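Local coordinates for CRISPR protein (Archaeoglobus fulgidus, PDB 4MJK), which probably serves as a Cas5-family subunit of a type I-A Cascade complex, which uses CRISPR RNA to recognise invading nucleic acid, at residues A[178-183]-A[242-247]; A[250-253]-A[258-261]; A[16-21]-A[200-205]. All coordinates share one frame; numbering follows the deposited sequence.

Interaction 1. Residues A[178-183]-A[242-247]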
loop_
_atom_site.group_PDB
_atom_site.type_symbol
_atom_site.label_atom_id
_atom_site.label_comp_id
_atom_site.label_asym_id
_atom_site.label_seq_id
_atom_site.Cartn_x
_atom_site.Cartn_y
_atom_site.Cartn_z
ATOM N N TYR A 178 -8.893 -12.830 -19.128
ATOM C CA TYR A 178 -9.564 -11.737 -18.411
ATOM C C TYR A 178 -10.673 -12.231 -17.501
ATOM O O TYR A 178 -11.312 -13.251 -17.788
ATOM C CB TYR A 178 -10.201 -10.772 -19.398
ATOM C CG TYR A 178 -9.225 -9.888 -20.119
ATOM C CD1 TYR A 178 -8.669 -10.290 -21.326
ATOM C CD2 TYR A 178 -8.884 -8.645 -19.608
ATOM C CE1 TYR A 178 -7.782 -9.483 -22.016
ATOM C CE2 TYR A 178 -7.991 -7.826 -20.279
ATOM C CZ TYR A 178 -7.453 -8.252 -21.491
ATOM O OH TYR A 178 -6.577 -7.457 -22.170
ATOM N N SER A 179 -10.937 -11.477 -16.435
ATOM C CA SER A 179 -12.087 -11.744 -15.589
ATOM C C SER A 179 -13.352 -11.772 -16.443
ATOM O O SER A 179 -13.397 -11.181 -17.528
ATOM C CB SER A 179 -12.199 -10.669 -14.489
ATOM O OG SER A 179 -12.535 -9.401 -15.054
ATOM N N PHE A 180 -14.387 -12.454 -15.963
ATOM C CA PHE A 180 -15.641 -12.493 -16.691
ATOM C C PHE A 180 -16.820 -12.732 -15.768
ATOM O O PHE A 180 -16.684 -13.360 -14.725
ATOM C CB PHE A 180 -15.599 -13.582 -17.760
ATOM C CG PHE A 180 -15.259 -14.952 -17.226
ATOM C CD1 PHE A 180 -13.929 -15.361 -17.117
ATOM C CD2 PHE A 180 -16.270 -15.837 -16.846
ATOM C CE1 PHE A 180 -13.610 -16.614 -16.645
ATOM C CE2 PHE A 180 -15.957 -17.107 -16.372
ATOM C CZ PHE A 180 -14.628 -17.489 -16.265
ATOM N N PRO A 181 -17.999 -12.246 -16.165
ATOM C CA PRO A 181 -19.182 -12.506 -15.343
ATOM C C PRO A 181 -19.556 -13.987 -15.423
ATOM O O PRO A 181 -19.538 -14.595 -16.494
ATOM C CB PRO A 181 -20.256 -11.613 -15.974
ATOM C CG PRO A 181 -19.817 -11.425 -17.386
ATOM C CD PRO A 181 -18.310 -11.512 -17.408
ATOM N N ALA A 182 -19.874 -14.570 -14.280
ATOM C CA ALA A 182 -20.164 -15.995 -14.214
ATOM C C ALA A 182 -21.651 -16.205 -13.957
ATOM O O ALA A 182 -22.051 -16.556 -12.857
ATOM C CB ALA A 182 -19.332 -16.651 -13.102
ATOM N N GLU A 183 -22.475 -15.971 -14.963
ATOM C CA GLU A 183 -23.918 -16.150 -14.805
ATOM C C GLU A 183 -24.388 -17.189 -15.815
ATOM O O GLU A 183 -23.611 -17.645 -16.648
ATOM C CB GLU A 183 -24.652 -14.821 -15.001
ATOM C CG GLU A 183 -24.197 -13.701 -14.054
ATOM C CD GLU A 183 -24.603 -13.930 -12.595
ATOM O OE1 GLU A 183 -25.375 -14.882 -12.313
ATOM O OE2 GLU A 183 -24.147 -13.153 -11.722
ATOM N N CYS A 242 -8.323 -19.667 -18.884
ATOM C CA CYS A 242 -9.320 -20.728 -18.897
ATOM C C CYS A 242 -10.093 -20.828 -20.204
ATOM O O CYS A 242 -10.142 -19.883 -21.007
ATOM C CB CYS A 242 -10.277 -20.588 -17.723
ATOM S SG CYS A 242 -11.206 -19.101 -17.824
ATOM N N LEU A 243 -10.691 -21.998 -20.405
ATOM C CA LEU A 243 -11.594 -22.238 -21.518
ATOM C C LEU A 243 -13.024 -22.008 -21.057
ATOM O O LEU A 243 -13.462 -22.550 -20.039
ATOM C CB LEU A 243 -11.438 -23.671 -22.018
ATOM C CG LEU A 243 -10.064 -24.000 -22.602
ATOM C CD1 LEU A 243 -9.902 -25.515 -22.766
ATOM C CD2 LEU A 243 -9.873 -23.276 -23.936
ATOM N N VAL A 244 -13.752 -21.186 -21.791
ATOM C CA VAL A 244 -15.091 -20.817 -21.357
ATOM C C VAL A 244 -16.068 -20.982 -22.505
ATOM O O VAL A 244 -15.772 -20.591 -23.642
ATOM C CB VAL A 244 -15.133 -19.360 -20.856
ATOM C CG1 VAL A 244 -16.518 -19.013 -20.376
ATOM C CG2 VAL A 244 -14.123 -19.162 -19.720
ATOM N N GLU A 245 -17.219 -21.576 -22.210
ATOM C CA GLU A 245 -18.288 -21.698 -23.189
ATOM C C GLU A 245 -19.264 -20.546 -22.986
ATOM O O GLU A 245 -19.739 -20.310 -21.872
ATOM C CB GLU A 245 -19.016 -23.031 -23.013
ATOM C CG GLU A 245 -19.500 -23.664 -24.293
ATOM C CD GLU A 245 -19.697 -25.178 -24.128
ATOM O OE1 GLU A 245 -20.454 -25.576 -23.208
ATOM O OE2 GLU A 245 -19.073 -25.961 -24.885
ATOM N N VAL A 246 -19.573 -19.832 -24.061
ATOM C CA VAL A 246 -20.373 -18.615 -23.940
ATOM C C VAL A 246 -21.591 -18.639 -24.863
ATOM O O VAL A 246 -21.459 -18.821 -26.073
ATOM C CB VAL A 246 -19.505 -17.364 -24.238
ATOM C CG1 VAL A 246 -20.307 -16.091 -24.056
ATOM C CG2 VAL A 246 -18.276 -17.353 -23.317
ATOM N N GLY A 247 -22.774 -18.461 -24.285
ATOM C CA GLY A 247 -24.003 -18.405 -25.062
ATOM C C GLY A 247 -25.081 -17.666 -24.286
ATOM O O GLY A 247 -24.787 -17.009 -23.301
#
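One face of the Phe180 ring takes Val244, whose CG2 methyl sits 4.3 Å from the centroid of the Phe180 ring in a CH-pi contact, only 27° off the ring normal. Cys242 comes at the same ring obliquely, with SG 3.7 Å from Phe180 CE1, a sulfur-aromatic contact that is neither face-on nor edge-on. At the edge, in the ring plane, lies the carbonyl oxygen of Tyr178. The touching is done by the far end of the ring: Phe180 CZ is 3.9 Å from Val244 CG2, and CE1 touches both that methyl and the sulfur, which sit side by side on the strand of Val244. Phe180 CG stands between the backbone N and the carbonyl carbon (chi1 55°), and the ring reaches from here to meet Val244 coming from the opposite direction. The contact joins two small antiparallel sheets: strand 180-181 pairs with 225-231, while strand 241-246 is the middle strand between 174-176 and 186-193. With no hydrogen bond across, the two are joined here by apolar packing alone, and Ile261 of the large sheet touches both Phe180 and Val244. An alanine in place of Phe180 would remove the ring and would probably leave a gap in this buried junction, with the Val244 methyl and the Cys242 sulfur deprived of their aromatic partner. Ile174 and Thr176 touch the same Val244 side chain.

Interaction 2. Residues A[250-253]-A[258-261]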
loop_
_atom_site.group_PDB
_atom_site.type_symbol
_atom_site.label_atom_id
_atom_site.label_comp_id
_atom_site.label_asym_id
_atom_site.label_seq_id
_atom_site.Cartn_x
_atom_site.Cartn_y
_atom_site.Cartn_z
ATOM N N PHE A 250 -24.904 -13.784 -23.388
ATOM C CA PHE A 250 -23.501 -13.393 -23.317
ATOM C C PHE A 250 -22.770 -13.676 -24.607
ATOM O O PHE A 250 -23.141 -14.588 -25.344
ATOM C CB PHE A 250 -22.798 -14.119 -22.171
ATOM C CG PHE A 250 -23.330 -13.759 -20.823
ATOM C CD1 PHE A 250 -24.401 -14.461 -20.279
ATOM C CD2 PHE A 250 -22.781 -12.704 -20.106
ATOM C CE1 PHE A 250 -24.907 -14.127 -19.037
ATOM C CE2 PHE A 250 -23.279 -12.357 -18.867
ATOM C CZ PHE A 250 -24.343 -13.069 -18.325
ATOM N N LYS A 251 -21.721 -12.893 -24.851
ATOM C CA LYS A 251 -20.878 -13.029 -26.026
ATOM C C LYS A 251 -19.442 -12.781 -25.609
ATOM O O LYS A 251 -19.189 -12.100 -24.622
ATOM C CB LYS A 251 -21.233 -11.976 -27.074
ATOM C CG LYS A 251 -22.677 -12.003 -27.577
ATOM C CD LYS A 251 -22.908 -13.191 -28.495
ATOM C CE LYS A 251 -24.310 -13.171 -29.082
ATOM N NZ LYS A 251 -24.585 -14.443 -29.791
ATOM N N ALA A 252 -18.516 -13.304 -26.395
ATOM C CA ALA A 252 -17.103 -13.014 -26.252
ATOM C C ALA A 252 -16.711 -11.928 -27.248
ATOM O O ALA A 252 -17.136 -11.960 -28.409
ATOM C CB ALA A 252 -16.298 -14.272 -26.511
ATOM N N TYR A 253 -15.911 -10.963 -26.803
ATOM C CA TYR A 253 -15.446 -9.901 -27.688
ATOM C C TYR A 253 -13.945 -10.011 -27.833
ATOM O O TYR A 253 -13.225 -10.105 -26.840
ATOM C CB TYR A 253 -15.837 -8.518 -27.156
ATOM C CG TYR A 253 -17.322 -8.319 -27.110
ATOM C CD1 TYR A 253 -18.009 -7.788 -28.197
ATOM C CD2 TYR A 253 -18.058 -8.695 -25.990
ATOM C CE1 TYR A 253 -19.387 -7.622 -28.162
ATOM C CE2 TYR A 253 -19.434 -8.523 -25.941
ATOM C CZ TYR A 253 -20.091 -7.995 -27.037
ATOM O OH TYR A 253 -21.456 -7.837 -26.997
ATOM N N GLU A 258 -6.673 -10.720 -27.441
ATOM C CA GLU A 258 -7.373 -10.325 -26.221
ATOM C C GLU A 258 -8.848 -10.673 -26.334
ATOM O O GLU A 258 -9.524 -10.249 -27.277
ATOM C CB GLU A 258 -7.229 -8.828 -25.970
ATOM C CG GLU A 258 -5.797 -8.275 -26.107
ATOM C CD GLU A 258 -4.834 -8.834 -25.063
ATOM O OE1 GLU A 258 -5.165 -8.815 -23.857
ATOM O OE2 GLU A 258 -3.736 -9.292 -25.452
ATOM N N VAL A 259 -9.347 -11.436 -25.371
ATOM C CA VAL A 259 -10.748 -11.846 -25.372
ATOM C C VAL A 259 -11.429 -11.510 -24.052
ATOM O O VAL A 259 -10.955 -11.876 -22.984
ATOM C CB VAL A 259 -10.898 -13.357 -25.627
ATOM C CG1 VAL A 259 -12.383 -13.740 -25.713
ATOM C CG2 VAL A 259 -10.167 -13.761 -26.903
ATOM N N VAL A 260 -12.546 -10.801 -24.115
ATOM C CA VAL A 260 -13.281 -10.541 -22.898
ATOM C C VAL A 260 -14.752 -10.928 -23.071
ATOM O O VAL A 260 -15.333 -10.747 -24.132
ATOM C CB VAL A 260 -13.146 -9.075 -22.461
ATOM C CG1 VAL A 260 -13.851 -8.134 -23.457
ATOM C CG2 VAL A 260 -13.677 -8.904 -21.055
ATOM N N ILE A 261 -15.343 -11.469 -22.018
ATOM C CA ILE A 261 -16.729 -11.920 -22.074
ATOM C C ILE A 261 -17.652 -10.825 -21.555
ATOM O O ILE A 261 -17.403 -10.247 -20.500
ATOM C CB ILE A 261 -16.920 -13.201 -21.240
ATOM C CG1 ILE A 261 -16.092 -14.343 -21.823
ATOM C CG2 ILE A 261 -18.400 -13.618 -21.189
ATOM C CD1 ILE A 261 -15.874 -15.471 -20.839
#
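Tyr253 and Val260 form a hydrogen-bonded antiparallel pair in the hairpin of strands 250-255 and 258-263, the last two strands of the chain and one end of its six-stranded antiparallel sheet. The two bonds are nearly straight: Tyr253 N to Val260 O is 2.7 Å, and Val260 N to Tyr253 O is 2.9 Å. Ala252 faces Ile261 as the adjacent non-hydrogen-bonded pair. Tyr253 holds CG beside its backbone N (chi1 -64°), which brings the ring edge toward the partner strand, with CD2 3.9 Å from Val260 O. The ring then runs on to its hydroxyl, hydrogen-bonded to the backbone O of Arg263, so both ends of the residue are tied to the same neighbouring strand. Val260 places CG1 between its N and carbonyl carbon (chi1 67°), and this methyl comes to 4.2 Å from Tyr253 CB. On the other face, the CG1 branch of Val259 meets Ala252 CB at 4.0 Å, a diagonal contact between strands. Val133 of strand 127-134 touches both Tyr253 and Val260 on their face, while Ile174 lies against Ala252, Val259 and Ile261 together. Glu258 turns its carboxylate away from the hairpin, where OE1 bonds Tyr178 OH and forms a salt bridge with Lys72. Within the Ala252-Ile261 pair, Ile261 brings its CG2 branch to 3.8 Å from Lys251 O, while the CA of Ile261 makes a CA-H...O contact of 3.5 Å with that same oxygen.

Interaction 3. Residues A[16-21]-A[200-205]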
loop_
_atom_site.group_PDB
_atom_site.type_symbol
_atom_site.label_atom_id
_atom_site.label_comp_id
_atom_site.label_asym_id
_atom_site.label_seq_id
_atom_site.Cartn_x
_atom_site.Cartn_y
_atom_site.Cartn_z
ATOM N N ALA A 16 -11.833 0.253 -1.932
ATOM C CA ALA A 16 -13.187 0.491 -2.424
ATOM C C ALA A 16 -14.178 0.174 -1.303
ATOM O O ALA A 16 -14.481 -0.997 -1.021
ATOM C CB ALA A 16 -13.475 -0.361 -3.649
ATOM N N ARG A 17 -14.682 1.218 -0.657
ATOM C CA ARG A 17 -15.492 1.012 0.537
ATOM C C ARG A 17 -16.900 0.454 0.269
ATOM O O ARG A 17 -17.622 0.109 1.205
ATOM C CB ARG A 17 -15.474 2.273 1.419
ATOM C CG ARG A 17 -14.087 2.505 2.030
ATOM C CD ARG A 17 -14.001 3.794 2.810
ATOM N NE ARG A 17 -13.748 4.914 1.921
ATOM C CZ ARG A 17 -12.755 5.780 2.079
ATOM N NH1 ARG A 17 -11.938 5.662 3.120
ATOM N NH2 ARG A 17 -12.588 6.773 1.205
ATOM N N ILE A 18 -17.269 0.311 -1.006
ATOM C CA ILE A 18 -18.504 -0.416 -1.328
ATOM C C ILE A 18 -18.439 -1.890 -0.901
ATOM O O ILE A 18 -19.435 -2.602 -0.962
ATOM C CB ILE A 18 -18.940 -0.303 -2.820
ATOM C CG1 ILE A 18 -17.822 -0.767 -3.779
ATOM C CG2 ILE A 18 -19.384 1.128 -3.133
ATOM C CD1 ILE A 18 -18.253 -0.773 -5.273
ATOM N N ALA A 19 -17.269 -2.342 -0.457
ATOM C CA ALA A 19 -17.165 -3.649 0.173
ATOM C C ALA A 19 -18.139 -3.729 1.356
ATOM O O ALA A 19 -18.553 -4.810 1.756
ATOM C CB ALA A 19 -15.729 -3.896 0.647
ATOM N N GLY A 20 -18.504 -2.576 1.912
ATOM C CA GLY A 20 -19.405 -2.537 3.053
ATOM C C GLY A 20 -20.862 -2.818 2.722
ATOM O O GLY A 20 -21.675 -3.072 3.624
ATOM N N LEU A 21 -21.208 -2.775 1.437
ATOM C CA LEU A 21 -22.596 -3.015 1.022
ATOM C C LEU A 21 -22.967 -4.488 1.159
ATOM O O LEU A 21 -22.114 -5.361 1.051
ATOM C CB LEU A 21 -22.830 -2.551 -0.417
ATOM C CG LEU A 21 -22.581 -1.073 -0.739
ATOM C CD1 LEU A 21 -22.716 -0.850 -2.236
ATOM C CD2 LEU A 21 -23.536 -0.156 0.032
ATOM N N VAL A 200 -17.998 -10.985 -5.889
ATOM C CA VAL A 200 -19.307 -10.397 -6.207
ATOM C C VAL A 200 -19.239 -8.884 -6.177
ATOM O O VAL A 200 -18.815 -8.302 -5.170
ATOM C CB VAL A 200 -20.413 -10.865 -5.232
ATOM C CG1 VAL A 200 -21.752 -10.209 -5.595
ATOM C CG2 VAL A 200 -20.515 -12.393 -5.254
ATOM N N TYR A 201 -19.659 -8.255 -7.279
ATOM C CA TYR A 201 -19.579 -6.797 -7.446
ATOM C C TYR A 201 -20.961 -6.205 -7.695
ATOM O O TYR A 201 -21.886 -6.924 -8.061
ATOM C CB TYR A 201 -18.736 -6.450 -8.681
ATOM C CG TYR A 201 -17.306 -6.965 -8.677
ATOM C CD1 TYR A 201 -16.879 -7.896 -9.620
ATOM C CD2 TYR A 201 -16.385 -6.512 -7.741
ATOM C CE1 TYR A 201 -15.575 -8.365 -9.624
ATOM C CE2 TYR A 201 -15.079 -6.977 -7.732
ATOM C CZ TYR A 201 -14.676 -7.903 -8.681
ATOM O OH TYR A 201 -13.375 -8.379 -8.684
ATOM N N LEU A 202 -21.090 -4.888 -7.538
ATOM C CA LEU A 202 -22.214 -4.168 -8.131
ATOM C C LEU A 202 -22.217 -4.343 -9.660
ATOM O O LEU A 202 -21.170 -4.279 -10.327
ATOM C CB LEU A 202 -22.192 -2.683 -7.742
ATOM C CG LEU A 202 -22.305 -2.364 -6.242
ATOM C CD1 LEU A 202 -22.173 -0.866 -5.967
ATOM C CD2 LEU A 202 -23.616 -2.909 -5.657
ATOM N N ASN A 203 -23.400 -4.585 -10.215
ATOM C CA ASN A 203 -23.543 -4.839 -11.642
ATOM C C ASN A 203 -23.246 -3.575 -12.453
ATOM O O ASN A 203 -23.877 -2.540 -12.245
ATOM C CB ASN A 203 -24.961 -5.375 -11.913
ATOM C CG ASN A 203 -25.192 -5.757 -13.360
ATOM O OD1 ASN A 203 -24.281 -5.739 -14.180
ATOM N ND2 ASN A 203 -26.427 -6.118 -13.677
ATOM N N PRO A 204 -22.260 -3.635 -13.365
ATOM C CA PRO A 204 -21.948 -2.399 -14.094
ATOM C C PRO A 204 -22.836 -2.210 -15.324
ATOM O O PRO A 204 -22.788 -1.161 -15.955
ATOM C CB PRO A 204 -20.501 -2.622 -14.533
ATOM C CG PRO A 204 -20.421 -4.113 -14.757
ATOM C CD PRO A 204 -21.321 -4.727 -13.693
ATOM N N PHE A 205 -23.613 -3.227 -15.671
ATOM C CA PHE A 205 -24.421 -3.183 -16.884
ATOM C C PHE A 205 -25.763 -2.542 -16.588
ATOM O O PHE A 205 -26.472 -2.957 -15.672
ATOM C CB PHE A 205 -24.609 -4.583 -17.456
ATOM C CG PHE A 205 -23.326 -5.254 -17.808
ATOM C CD1 PHE A 205 -22.515 -4.741 -18.810
ATOM C CD2 PHE A 205 -22.913 -6.382 -17.134
ATOM C CE1 PHE A 205 -21.316 -5.343 -19.132
ATOM C CE2 PHE A 205 -21.708 -6.986 -17.449
ATOM C CZ PHE A 205 -20.916 -6.463 -18.453
#
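Leu202 points its isobutyl group at the short 3-10 turn of residues 17-20, where Ile18 and Leu21 receive it. The close part is small and made of methyls: Leu202 CD1 is 3.8 Å from Leu21 CD1 and 4.0 Å from Ile18 CD1. Leu21 meets the leucine at about a right angle, whereas Ile18 and Leu202 cross obliquely. Ile18 carries CG1 between its backbone N and carbonyl carbon (chi1 56°), and the extended chain beyond ends in the touching CD1. Here the loop after strand 13-15 rests on the end of strand 196-202, an outer strand of a three-stranded antiparallel sheet. Ile18, partly exposed, is the inner side: helix 33-46 closes in there, with Thr35 against Ile18 and Thr34 against Leu202. No hydrogen bond spans the segments. The turn is held internally, Leu21 N bonding Ile18 O at 3.0 Å, and Thr24 OG1 is bonded to both Ile18 O and Leu21 O. Leu21 is the solvent side, exposed though in close touch through CD1, which also lies 4.1 Å from Leu202 CD2.

How the interactions relate
Interactions 1 and 2 are buried and touch one another, their centres about 8 Å apart; interaction 3 is a surface contact whose centre lies about 20 Å from that of interaction 1. Interaction 2 is the one made by paired backbones, within a single hairpin, whereas the others bring together residues distant in sequence through side chains alone. Strand 241-246 leads directly into strand 250-255, and the first two contacts also pack directly, Pro181 CD lying 3.5 Å from Ile261 O and Val246 CG1 3.6 Å from Lys251 N. Interactions 1 and 3 reach the same three-stranded sheet through its two outer strands: an aromatic ring with sulfur at 180-181, aliphatic methyls at 196-202.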